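Local coordinates for SusD homolog (Bacteroides thetaiotaomicron VPI-5482, PDB 3FDH), which probably binds glycans at the outer membrane for uptake by this gut bacterium, at residues T32-A37 with I248-G253; N280-T285 with A423-S428. All blocks are in the same frame, centred on the assembly; numbering follows the deposited sequence.

Contact 1 (T32-A37 with I248-G253); sequences TAFSNA and INPFYG
The Phe34 ring takes Pro250 over one face and the carbonyl oxygen of Ile248 at its edge. Pro250 CB sits 3.9 Å from the centroid of the Phe34 ring and 23° off its normal, a CH-pi contact displaced toward the rim. In the plane of the ring, Phe34 CE1 comes to 3.0 Å from Ile248 O, so the electron-poor rim of the ring meets a carbonyl oxygen. Ser35 OG lies at the edge as well. CG of Phe34 is anti to the backbone N (chi1 -170°), and this carries the CD1-CE1 side of the ring to Ile248 O and Pro250 CB. Pro250 also packs on the backbone, with its CB 3.4 Å from Phe34 O.

The contact joins the last turn of helix 21-37, a wider pi-type turn, to the start of helix 250-258. Pro250 is in the first turn of that helix, and Asn249 is its N-cap. Asn249 OD1 accepts from Tyr252 N at 2.9 Å in a nearly straight bond (169°) and only weakly from Phe251 N. The other end of the amide is also held: Asn249 ND2 donates to Ala328 O. Thr330 of strand 330-331 touches both Ala33 and Pro250.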
loop_
_atom_site.group_PDB
_atom_site.type_symbol
_atom_site.label_atom_id
_atom_site.label_comp_id
_atom_site.label_asym_id
_atom_site.label_seq_id
_atom_site.Cartn_x
_atom_site.Cartn_y
_atom_site.Cartn_z
ATOM N N THR A 32 -11.847 1.563 4.342
ATOM C CA THR A 32 -10.395 1.585 4.568
ATOM C C THR A 32 -9.663 0.809 3.474
ATOM O O THR A 32 -8.622 1.245 2.970
ATOM C CB THR A 32 -10.003 1.144 5.993
ATOM O OG1 THR A 32 -10.619 2.043 6.929
ATOM C CG2 THR A 32 -8.499 1.210 6.167
ATOM N N ALA A 33 -10.227 -0.318 3.087
ATOM C CA ALA A 33 -9.605 -1.158 2.053
ATOM C C ALA A 33 -9.821 -0.563 0.679
ATOM O O ALA A 33 -8.895 -0.163 -0.026
ATOM C CB ALA A 33 -10.157 -2.569 2.122
ATOM N N PHE A 34 -11.085 -0.471 0.327
ATOM C CA PHE A 34 -11.477 -0.059 -1.025
ATOM C C PHE A 34 -11.111 1.374 -1.446
ATOM O O PHE A 34 -10.602 1.590 -2.554
ATOM C CB PHE A 34 -12.974 -0.273 -1.247
ATOM C CG PHE A 34 -13.378 -0.090 -2.670
ATOM C CD1 PHE A 34 -13.309 -1.150 -3.560
ATOM C CD2 PHE A 34 -13.798 1.136 -3.129
ATOM C CE1 PHE A 34 -13.660 -0.984 -4.911
ATOM C CE2 PHE A 34 -14.157 1.312 -4.475
ATOM C CZ PHE A 34 -14.083 0.237 -5.359
ATOM N N SER A 35 -11.396 2.332 -0.578
ATOM C CA SER A 35 -11.223 3.743 -0.909
ATOM C C SER A 35 -9.980 4.438 -0.377
ATOM O O SER A 35 -9.445 5.352 -0.996
ATOM C CB SER A 35 -12.429 4.526 -0.397
ATOM O OG SER A 35 -13.638 4.082 -0.998
ATOM N N ASN A 36 -9.560 4.025 0.802
ATOM C CA ASN A 36 -8.479 4.666 1.509
ATOM C C ASN A 36 -7.101 4.151 1.201
ATOM O O ASN A 36 -6.256 4.911 0.746
ATOM C CB ASN A 36 -8.745 4.623 3.006
ATOM C CG ASN A 36 -10.053 5.305 3.362
ATOM O OD1 ASN A 36 -10.720 5.884 2.479
ATOM N ND2 ASN A 36 -10.438 5.235 4.622
ATOM N N ALA A 37 -6.867 2.892 1.539
ATOM C CA ALA A 37 -5.578 2.212 1.240
ATOM C C ALA A 37 -5.371 1.911 -0.261
ATOM O O ALA A 37 -4.277 2.117 -0.806
ATOM C CB ALA A 37 -5.464 0.882 2.021
ATOM N N ILE A 248 -16.272 -5.138 -7.106
ATOM C CA ILE A 248 -14.910 -5.235 -7.640
ATOM C C ILE A 248 -13.745 -4.643 -6.870
ATOM O O ILE A 248 -13.874 -3.769 -6.034
ATOM C CB ILE A 248 -14.894 -4.703 -9.084
ATOM C CG1 ILE A 248 -14.961 -3.180 -9.113
ATOM C CG2 ILE A 248 -16.033 -5.350 -9.893
ATOM C CD1 ILE A 248 -15.232 -2.590 -10.532
ATOM N N ASN A 249 -12.592 -5.207 -7.196
ATOM C CA ASN A 249 -11.283 -4.790 -6.677
ATOM C C ASN A 249 -11.040 -3.361 -7.164
ATOM O O ASN A 249 -11.320 -3.047 -8.324
ATOM C CB ASN A 249 -10.206 -5.787 -7.163
ATOM C CG ASN A 249 -8.795 -5.278 -6.988
ATOM O OD1 ASN A 249 -8.408 -4.297 -7.596
ATOM N ND2 ASN A 249 -7.993 -5.999 -6.187
ATOM N N PRO A 250 -10.484 -2.496 -6.300
ATOM C CA PRO A 250 -10.366 -1.073 -6.610
ATOM C C PRO A 250 -9.325 -0.655 -7.640
ATOM O O PRO A 250 -9.500 0.370 -8.312
ATOM C CB PRO A 250 -10.086 -0.455 -5.247
ATOM C CG PRO A 250 -9.377 -1.537 -4.490
ATOM C CD PRO A 250 -10.120 -2.782 -4.902
ATOM N N PHE A 251 -8.259 -1.435 -7.716
ATOM C CA PHE A 251 -7.192 -1.276 -8.696
ATOM C C PHE A 251 -7.800 -1.657 -10.071
ATOM O O PHE A 251 -7.722 -0.917 -11.062
ATOM C CB PHE A 251 -5.992 -2.160 -8.323
ATOM C CG PHE A 251 -4.813 -2.005 -9.249
ATOM C CD1 PHE A 251 -3.927 -0.967 -9.089
ATOM C CD2 PHE A 251 -4.603 -2.888 -10.283
ATOM C CE1 PHE A 251 -2.853 -0.797 -9.940
ATOM C CE2 PHE A 251 -3.553 -2.715 -11.140
ATOM C CZ PHE A 251 -2.656 -1.681 -10.969
ATOM N N TYR A 252 -8.415 -2.831 -10.102
ATOM C CA TYR A 252 -9.157 -3.266 -11.275
ATOM C C TYR A 252 -10.190 -2.198 -11.660
ATOM O O TYR A 252 -10.389 -1.864 -12.847
ATOM C CB TYR A 252 -9.853 -4.618 -11.001
ATOM C CG TYR A 252 -10.911 -4.965 -12.020
ATOM C CD1 TYR A 252 -12.205 -4.465 -11.912
ATOM C CD2 TYR A 252 -10.625 -5.809 -13.076
ATOM C CE1 TYR A 252 -13.162 -4.781 -12.856
ATOM C CE2 TYR A 252 -11.565 -6.127 -14.010
ATOM C CZ TYR A 252 -12.828 -5.610 -13.905
ATOM O OH TYR A 252 -13.770 -5.957 -14.830
ATOM N N GLY A 253 -10.800 -1.631 -10.625
ATOM C CA GLY A 253 -11.864 -0.651 -10.781
ATOM C C GLY A 253 -11.420 0.588 -11.496
ATOM O O GLY A 253 -12.110 1.105 -12.392
#

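Contact 2 (N280-T285 with A423-S428); sequences NRAFFT and AMWGAS
The two backbones stay well apart, with 9.3 Å between Ala282 CA and Gly426 CA at their closest, and side chains bridge the gap. Trp425 does most of the reaching. Its CG is anti to the backbone N (chi1 173°), and the six-membered part of the indole leads toward 280-285. The leading atom, CH2, meets two residues. Trp425 CH2 lies 3.6 Å from Ala282 CB and 3.5 Å from Phe283 CZ. Trp425 CZ3 is also near the methyl, 3.9 Å from Ala282 CB, while Trp425 CZ2 is 3.8 Å from Phe283 CE1. The Phe283 ring and the six-membered ring of Trp425 meet obliquely. Their centroids are 5.3 Å apart and their planes are at 32°.

Phe283 belongs to the short strand 283-284, which pairs antiparallel with 319-320. Trp425 follows the end of helix 412-423. Leu271 of helix 265-274 touches both aromatic side chains, and Phe322 meets Trp425 edge-to-face. An alanine in place of Phe283 would probably leave the CH2 and CZ2 rim of Trp425 without its aromatic neighbour and open a gap beside Leu271.

All three touching residues are buried, and they meet through carbon alone. The one polar atom of the indole, NE1, is satisfied on another side by Glu52 OE2. The contact therefore rests on shape and apolar burial, while the bond to Glu52 probably limits how far the indole can turn.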
loop_
_atom_site.group_PDB
_atom_site.type_symbol
_atom_site.label_atom_id
_atom_site.label_comp_id
_atom_site.label_asym_id
_atom_site.label_seq_id
_atom_site.Cartn_x
_atom_site.Cartn_y
_atom_site.Cartn_z
ATOM N N ASN A 280 7.912 -12.754 -17.666
ATOM C CA ASN A 280 7.364 -13.464 -18.776
ATOM C C ASN A 280 5.914 -13.795 -18.600
ATOM O O ASN A 280 5.323 -14.493 -19.399
ATOM C CB ASN A 280 8.090 -14.785 -18.905
ATOM C CG ASN A 280 7.895 -15.406 -20.249
ATOM O OD1 ASN A 280 7.818 -14.699 -21.267
ATOM N ND2 ASN A 280 7.794 -16.727 -20.281
ATOM N N ARG A 281 5.327 -13.251 -17.559
ATOM C CA ARG A 281 3.999 -13.682 -17.207
ATOM C C ARG A 281 2.977 -12.637 -16.807
ATOM O O ARG A 281 1.780 -12.867 -16.965
ATOM C CB ARG A 281 4.172 -14.733 -16.111
ATOM C CG ARG A 281 2.944 -15.383 -15.717
ATOM C CD ARG A 281 3.204 -16.682 -15.015
ATOM N NE ARG A 281 1.938 -17.205 -14.500
ATOM C CZ ARG A 281 1.007 -17.808 -15.235
ATOM N NH1 ARG A 281 1.188 -17.965 -16.526
ATOM N NH2 ARG A 281 -0.117 -18.210 -14.682
ATOM N N ALA A 282 3.450 -11.458 -16.383
ATOM C CA ALA A 282 2.587 -10.424 -15.824
ATOM C C ALA A 282 2.269 -9.234 -16.743
ATOM O O ALA A 282 1.852 -8.180 -16.293
ATOM C CB ALA A 282 3.195 -9.904 -14.521
ATOM N N PHE A 283 2.470 -9.428 -18.021
ATOM C CA PHE A 283 2.234 -8.385 -19.041
ATOM C C PHE A 283 1.398 -8.837 -20.209
ATOM O O PHE A 283 1.566 -9.929 -20.729
ATOM C CB PHE A 283 3.567 -7.812 -19.564
ATOM C CG PHE A 283 4.377 -7.127 -18.513
ATOM C CD1 PHE A 283 4.007 -5.884 -18.045
ATOM C CD2 PHE A 283 5.516 -7.703 -18.011
ATOM C CE1 PHE A 283 4.741 -5.252 -17.060
ATOM C CE2 PHE A 283 6.261 -7.069 -17.031
ATOM C CZ PHE A 283 5.881 -5.834 -16.562
ATOM N N PHE A 284 0.482 -7.955 -20.600
ATOM C CA PHE A 284 -0.401 -8.132 -21.726
ATOM C C PHE A 284 -0.255 -6.971 -22.714
ATOM O O PHE A 284 -0.088 -5.803 -22.364
ATOM C CB PHE A 284 -1.894 -8.222 -21.356
ATOM C CG PHE A 284 -2.238 -9.249 -20.301
ATOM C CD1 PHE A 284 -1.533 -10.434 -20.175
ATOM C CD2 PHE A 284 -3.361 -9.044 -19.489
ATOM C CE1 PHE A 284 -1.895 -11.381 -19.214
ATOM C CE2 PHE A 284 -3.736 -9.979 -18.537
ATOM C CZ PHE A 284 -2.994 -11.156 -18.396
ATOM N N THR A 285 -0.340 -7.344 -23.978
ATOM C CA THR A 285 -0.259 -6.364 -25.052
ATOM C C THR A 285 -1.529 -5.524 -25.125
ATOM O O THR A 285 -2.537 -5.798 -24.452
ATOM C CB THR A 285 -0.155 -7.061 -26.448
ATOM O OG1 THR A 285 -1.390 -7.755 -26.722
ATOM C CG2 THR A 285 1.052 -8.032 -26.526
ATOM N N ALA A 423 7.936 -7.378 -5.088
ATOM C CA ALA A 423 6.814 -8.152 -4.504
ATOM C C ALA A 423 5.514 -7.388 -4.340
ATOM O O ALA A 423 4.428 -7.928 -4.398
ATOM C CB ALA A 423 7.200 -8.712 -3.146
HETATM N N MSE A 424 5.672 -6.102 -4.127
HETATM C CA MSE A 424 4.572 -5.188 -3.751
HETATM C C MSE A 424 3.891 -4.479 -4.941
HETATM O O MSE A 424 2.950 -3.709 -4.825
HETATM C CB MSE A 424 5.027 -4.322 -2.582
HETATM C CG MSE A 424 5.221 -5.122 -1.365
HETATM SE SE MSE A 424 5.731 -4.225 0.251
HETATM C CE MSE A 424 4.085 -3.287 0.723
ATOM N N TRP A 425 4.323 -4.930 -6.103
ATOM C CA TRP A 425 3.684 -4.609 -7.400
ATOM C C TRP A 425 2.547 -5.614 -7.583
ATOM O O TRP A 425 2.728 -6.812 -7.479
ATOM C CB TRP A 425 4.681 -4.835 -8.527
ATOM C CG TRP A 425 4.141 -4.713 -9.890
ATOM C CD1 TRP A 425 3.358 -3.698 -10.367
ATOM C CD2 TRP A 425 4.406 -5.567 -11.003
ATOM N NE1 TRP A 425 3.078 -3.872 -11.699
ATOM C CE2 TRP A 425 3.689 -5.037 -12.111
ATOM C CE3 TRP A 425 5.172 -6.746 -11.182
ATOM C CZ2 TRP A 425 3.739 -5.611 -13.361
ATOM C CZ3 TRP A 425 5.168 -7.338 -12.410
ATOM C CH2 TRP A 425 4.483 -6.756 -13.502
ATOM N N GLY A 426 1.385 -5.103 -7.892
ATOM C CA GLY A 426 0.197 -5.894 -8.112
ATOM C C GLY A 426 -1.130 -5.163 -8.094
ATOM O O GLY A 426 -1.189 -3.931 -8.309
ATOM N N ALA A 427 -2.168 -5.931 -7.808
ATOM C CA ALA A 427 -3.568 -5.457 -7.699
ATOM C C ALA A 427 -3.991 -5.442 -6.242
ATOM O O ALA A 427 -5.182 -5.286 -5.897
ATOM C CB ALA A 427 -4.514 -6.422 -8.522
ATOM N N SER A 428 -3.007 -5.622 -5.367
ATOM C CA SER A 428 -3.239 -5.781 -3.915
ATOM C C SER A 428 -3.368 -4.511 -3.075
ATOM O O SER A 428 -3.673 -4.586 -1.874
ATOM C CB SER A 428 -2.170 -6.696 -3.283
ATOM O OG SER A 428 -2.107 -7.952 -3.944
#

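How the contacts relate
From the N terminus, helix 21-37 comes first. Contact 1 closes when the chain returns to it at 248-253, about 210 residues later. Contact 2 opens afterwards at 280-285 and closes at 423-428, across a further 137 residues. The two loops are in series and neither nest nor cross. Contact 1 ties helix 21-37 to helix 250-258. Contact 2 ties strand 283-284 to the loop between helices 412-423 and 431-443. Their centres are about 17 Å apart, but 248-253 and 423-428 touch directly. Asn249 ND2 lies 2.9 Å from Ala427 O, a probable hydrogen bond, and Phe251 packs on Gly426 and Ala427.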